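Local structure of aminotransferase class-III (Ochrobactrum anthropi, 5GHG) at residues N406-E411 / N448-S453; V414-R417 / T422-F425. The protein is a class-III transaminase that probably transfers amino groups between amines and carbonyl compounds using a pyridoxal-phosphate-type cofactor. The protein carries 1 engineered substitution. All blocks are in the same frame, centred on the assembly; numbering follows the deposited sequence.

Contact 1 (N406-E411 / N448-S453)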
loop_
_atom_site.group_PDB
_atom_site.type_symbol
_atom_site.label_atom_id
_atom_site.label_comp_id
_atom_site.label_asym_id
_atom_site.label_seq_id
_atom_site.Cartn_x
_atom_site.Cartn_y
_atom_site.Cartn_z
ATOM N N ASN B 406 -20.282 6.206 -21.456
ATOM C CA ASN B 406 -19.949 6.647 -20.106
ATOM C C ASN B 406 -19.895 8.173 -20.023
ATOM O O ASN B 406 -20.338 8.763 -19.042
ATOM C CB ASN B 406 -18.613 6.047 -19.689
ATOM C CG ASN B 406 -18.383 6.090 -18.176
ATOM O OD1 ASN B 406 -19.303 5.878 -17.401
ATOM N ND2 ASN B 406 -17.161 6.331 -17.774
ATOM N N ALA B 407 -19.347 8.820 -21.057
ATOM C CA ALA B 407 -19.310 10.281 -21.085
ATOM C C ALA B 407 -20.716 10.881 -21.131
ATOM O O ALA B 407 -20.998 11.883 -20.465
ATOM C CB ALA B 407 -18.476 10.761 -22.270
ATOM N N VAL B 408 -21.609 10.284 -21.921
ATOM C CA VAL B 408 -22.983 10.770 -21.979
ATOM C C VAL B 408 -23.691 10.541 -20.647
ATOM O O VAL B 408 -24.419 11.407 -20.152
ATOM C CB VAL B 408 -23.745 10.100 -23.136
ATOM C CG1 VAL B 408 -25.237 10.437 -23.034
ATOM C CG2 VAL B 408 -23.199 10.561 -24.456
ATOM N N LEU B 409 -23.477 9.376 -20.041
ATOM C CA LEU B 409 -24.086 9.105 -18.750
ATOM C C LEU B 409 -23.628 10.129 -17.699
ATOM O O LEU B 409 -24.433 10.582 -16.873
ATOM C CB LEU B 409 -23.755 7.684 -18.308
ATOM C CG LEU B 409 -24.429 7.071 -17.104
ATOM C CD1 LEU B 409 -25.938 7.149 -17.199
ATOM C CD2 LEU B 409 -23.991 5.610 -16.960
ATOM N N GLN B 410 -22.349 10.512 -17.730
ATOM C CA GLN B 410 -21.861 11.542 -16.819
ATOM C C GLN B 410 -22.520 12.900 -17.089
ATOM O O GLN B 410 -22.818 13.651 -16.155
ATOM C CB GLN B 410 -20.336 11.658 -16.912
ATOM C CG GLN B 410 -19.724 12.705 -15.969
ATOM C CD GLN B 410 -18.205 12.705 -16.056
ATOM O OE1 GLN B 410 -17.587 11.641 -16.046
ATOM N NE2 GLN B 410 -17.600 13.879 -16.210
ATOM N N GLU B 411 -22.756 13.225 -18.364
ATOM C CA GLU B 411 -23.529 14.421 -18.689
ATOM C C GLU B 411 -24.924 14.368 -18.069
ATOM O O GLU B 411 -25.486 15.405 -17.713
ATOM C CB GLU B 411 -23.672 14.587 -20.203
ATOM C CG GLU B 411 -22.412 14.898 -20.962
ATOM C CD GLU B 411 -22.687 15.022 -22.464
ATOM O OE1 GLU B 411 -22.290 14.103 -23.234
ATOM O OE2 GLU B 411 -23.377 16.003 -22.868
ATOM N N ASN B 448 -30.220 5.381 -25.765
ATOM C CA ASN B 448 -30.978 5.952 -26.886
ATOM C C ASN B 448 -30.214 7.095 -27.555
ATOM O O ASN B 448 -30.157 7.177 -28.785
ATOM C CB ASN B 448 -32.349 6.406 -26.409
ATOM C CG ASN B 448 -33.246 5.239 -26.076
ATOM O OD1 ASN B 448 -33.006 4.120 -26.539
ATOM N ND2 ASN B 448 -34.252 5.464 -25.265
ATOM N N ASP B 449 -29.619 7.991 -26.757
ATOM C CA ASP B 449 -28.817 9.079 -27.313
ATOM C C ASP B 449 -27.657 8.539 -28.146
ATOM O O ASP B 449 -27.394 9.026 -29.252
ATOM C CB ASP B 449 -28.263 9.968 -26.207
ATOM C CG ASP B 449 -29.300 10.934 -25.654
ATOM O OD1 ASP B 449 -30.406 11.008 -26.232
ATOM O OD2 ASP B 449 -28.983 11.623 -24.630
ATOM N N VAL B 450 -26.921 7.567 -27.608
ATOM C CA VAL B 450 -25.771 7.035 -28.309
ATOM C C VAL B 450 -26.215 6.349 -29.606
ATOM O O VAL B 450 -25.588 6.507 -30.658
ATOM C CB VAL B 450 -24.983 6.063 -27.405
ATOM C CG1 VAL B 450 -23.891 5.394 -28.203
ATOM C CG2 VAL B 450 -24.376 6.823 -26.213
ATOM N N GLN B 451 -27.294 5.576 -29.535
ATOM C CA GLN B 451 -27.811 4.916 -30.730
ATOM C C GLN B 451 -28.182 5.938 -31.807
ATOM O O GLN B 451 -27.828 5.783 -32.978
ATOM C CB GLN B 451 -29.006 4.048 -30.362
ATOM C CG GLN B 451 -29.759 3.453 -31.545
ATOM C CD GLN B 451 -28.949 2.407 -32.298
ATOM O OE1 GLN B 451 -27.821 2.077 -31.921
ATOM N NE2 GLN B 451 -29.529 1.869 -33.367
ATOM N N ALA B 452 -28.872 7.008 -31.411
ATOM C CA ALA B 452 -29.219 8.057 -32.369
ATOM C C ALA B 452 -27.969 8.668 -32.983
ATOM O O ALA B 452 -27.912 8.913 -34.195
ATOM C CB ALA B 452 -30.064 9.126 -31.692
ATOM N N SER B 453 -26.955 8.923 -32.162
ATOM C CA SER B 453 -25.728 9.532 -32.651
ATOM C C SER B 453 -25.012 8.613 -33.641
ATOM O O SER B 453 -24.468 9.076 -34.649
ATOM C CB SER B 453 -24.821 9.883 -31.472
ATOM O OG SER B 453 -23.482 10.033 -31.874
#

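Contact 2 (V414-R417 / T422-F425)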
loop_
_atom_site.group_PDB
_atom_site.type_symbol
_atom_site.label_atom_id
_atom_site.label_comp_id
_atom_site.label_asym_id
_atom_site.label_seq_id
_atom_site.Cartn_x
_atom_site.Cartn_y
_atom_site.Cartn_z
ATOM N N VAL B 414 -24.716 10.852 -13.812
ATOM C CA VAL B 414 -24.459 9.538 -13.245
ATOM C C VAL B 414 -23.007 9.173 -13.563
ATOM O O VAL B 414 -22.597 9.196 -14.730
ATOM C CB VAL B 414 -25.422 8.471 -13.807
ATOM C CG1 VAL B 414 -25.028 7.075 -13.331
ATOM C CG2 VAL B 414 -26.876 8.775 -13.429
ATOM N N ILE B 415 -22.244 8.829 -12.532
ATOM C CA ILE B 415 -20.859 8.398 -12.692
ATOM C C ILE B 415 -20.859 6.870 -12.709
ATOM O O ILE B 415 -21.143 6.216 -11.692
ATOM C CB ILE B 415 -19.957 8.947 -11.580
ATOM C CG1 ILE B 415 -19.827 10.461 -11.716
ATOM C CG2 ILE B 415 -18.582 8.279 -11.611
ATOM C CD1 ILE B 415 -19.167 11.128 -10.530
ATOM N N SER B 416 -20.567 6.294 -13.869
ATOM C CA SER B 416 -20.330 4.868 -13.982
ATOM C C SER B 416 -18.827 4.664 -14.197
ATOM O O SER B 416 -18.022 5.571 -13.952
ATOM C CB SER B 416 -21.201 4.296 -15.112
ATOM O OG SER B 416 -20.945 2.921 -15.350
ATOM N N ARG B 417 -18.451 3.471 -14.635
ATOM C CA ARG B 417 -17.067 3.163 -14.982
ATOM C C ARG B 417 -17.104 2.298 -16.230
ATOM O O ARG B 417 -17.862 1.330 -16.290
ATOM C CB ARG B 417 -16.364 2.414 -13.832
ATOM C CG ARG B 417 -14.869 2.188 -14.044
ATOM C CD ARG B 417 -14.149 2.143 -12.690
ATOM N NE ARG B 417 -12.700 2.259 -12.824
ATOM C CZ ARG B 417 -12.033 3.412 -12.873
ATOM N NH1 ARG B 417 -10.713 3.400 -13.014
ATOM N NH2 ARG B 417 -12.680 4.572 -12.785
ATOM N N THR B 422 -18.003 -2.390 -21.278
ATOM C CA THR B 422 -18.949 -2.675 -20.216
ATOM C C THR B 422 -19.070 -1.468 -19.298
ATOM O O THR B 422 -18.062 -0.958 -18.803
ATOM C CB THR B 422 -18.521 -3.915 -19.406
ATOM O OG1 THR B 422 -18.468 -5.059 -20.269
ATOM C CG2 THR B 422 -19.518 -4.196 -18.271
ATOM N N LEU B 423 -20.292 -1.009 -19.085
ATOM C CA LEU B 423 -20.591 -0.021 -18.045
ATOM C C LEU B 423 -20.965 -0.746 -16.757
ATOM O O LEU B 423 -21.835 -1.617 -16.764
ATOM C CB LEU B 423 -21.755 0.877 -18.463
ATOM C CG LEU B 423 -21.576 1.675 -19.749
ATOM C CD1 LEU B 423 -22.808 2.536 -19.984
ATOM C CD2 LEU B 423 -20.322 2.510 -19.674
ATOM N N ALA B 424 -20.317 -0.377 -15.653
ATOM C CA ALA B 424 -20.576 -1.045 -14.378
ATOM C C ALA B 424 -21.452 -0.184 -13.484
ATOM O O ALA B 424 -21.442 1.047 -13.557
ATOM C CB ALA B 424 -19.275 -1.378 -13.649
ATOM N N PHE B 425 -22.223 -0.849 -12.636
ATOM C CA PHE B 425 -23.053 -0.197 -11.639
ATOM C C PHE B 425 -22.813 -0.907 -10.309
ATOM O O PHE B 425 -22.921 -2.132 -10.224
ATOM C CB PHE B 425 -24.510 -0.216 -12.060
ATOM C CG PHE B 425 -24.738 0.524 -13.334
ATOM C CD1 PHE B 425 -25.058 1.868 -13.320
ATOM C CD2 PHE B 425 -24.524 -0.104 -14.555
ATOM C CE1 PHE B 425 -25.219 2.568 -14.495
ATOM C CE2 PHE B 425 -24.673 0.591 -15.732
ATOM C CZ PHE B 425 -25.021 1.930 -15.712
#

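Contact 1 (N406-E411 / N448-S453)
With chi1 at 170°, Val408 turns CG1 opposite its own amide nitrogen and sends its two methyls to different neighbours, CG1 to Asp449 and CG2 to Val450. Val450 adopts nearly the same first torsion, 173°, and this leaves its CG2 as the methyl that extends to Val408 while CG1 lies farther back. The two valines therefore meet methyl to methyl, with Val408 CG2 4.3 Å from Val450 CG2. On the other flank, Val408 CG1 sits 4.2 Å from the carboxylate oxygen Asp449 OD2 and 4.4 Å from the methylene Asp449 CB, so it lies beside the CB-to-OD2 edge of the acid side chain, with OD1 farther off.

The backbones stay well apart: the closest CA pair, Val408 to Val450, is separated by 7.9 Å, and no hydrogen bond crosses between the segments. With a summed buried surface of 91 Å², the evidence points to a light helix-to-helix touch in which a single residue, Val408, meets two consecutive residues of the partner. Asp449 OD2 has its main polar partner in Arg412, just past the end of segment 406-411, with which it forms a salt bridge.

Both segments are regular helix, as Gln410 N to Asn406 O at 3.0 Å and Ser453 N to Asp449 O at 2.9 Å attest. The contact joins the end of helix 400-411 to the C-terminal part of helix 433-455, two helices that pack on the same side of the sheet containing strands 414-419 and 422-425, probably in the small domain of a fold-type I PLP enzyme. Val408 also touches Thr446 earlier on the longer helix, Val450 packs on Leu370 of a loop, and Leu409 faces inward to strands 414-419 and 422-425.

Contact 2 (V414-R417 / T422-F425)
Ser416 OG donates to Ala424 O over 2.6 Å, the shorter of the two hydrogen bonds between segments 414-417 and 422-425, in the beta hairpin of strands 414-419 and 422-425. It approaches at a C=O...donor angle of 139°, tilted 18° from the carbonyl plane. The second bond is backbone to backbone: Ala424 N gives to Arg417 O at 3.1 Å. Because Arg417 N stands 4.0 Å from Ala424 O, the serine hydroxyl supplies that carbonyl with a short bond where the backbone amide remains distant. Its torsion makes this possible, for chi1 of 175° swings OG opposite the backbone N and out to the neighbouring strand. Replacing the serine by an alanine removes this donor, and Ala424 O is then likely to lack a close partner on the 414-417 side, weakening the hairpin where the first strand is irregular.

Arg417 O also receives a CA-H...O contact from Leu423 CA at 3.5 Å. The long side chain of Arg417 leads away from the hairpin, and its NH1 is hydrogen-bonded to Ser87 of the second subunit. The hairpin is part of a mixed sheet: Ile415 bonds through its backbone to Ile51, Leu423 to Val383 and Phe425 to Ala381. Helices 400-411 and 433-455 cover the face bearing Leu423 and Phe425, through Asn406, Met439 and Leu443. Between the strands themselves, Ser416 OG lies 3.8 Å from Leu423 CB and sits over one face of the Phe425 ring, offset toward the rim, with CZ 4.2 Å away.

In the fold
The centres of contacts 1 and 2 lie 12 Å apart, and helix 400-411 connects them directly. Where that helix turns into strand 414-419, Leu409 O and Val414 N are 3.1 Å apart, a probable hydrogen bond. Side chains of the helix also reach the hairpin: Leu409 CD2 comes to 3.6 Å from Ser416 CB, and Asn406 OD1 to 3.4 Å from the same carbon. Contact 1 lies peripherally, about 26 Å between its centre and that of the chain, against about 14 Å for contact 2. In contact 2 the side chain of Arg417 is about 8 Å from PMP, consistent with a place at the active-site margin beside the second subunit.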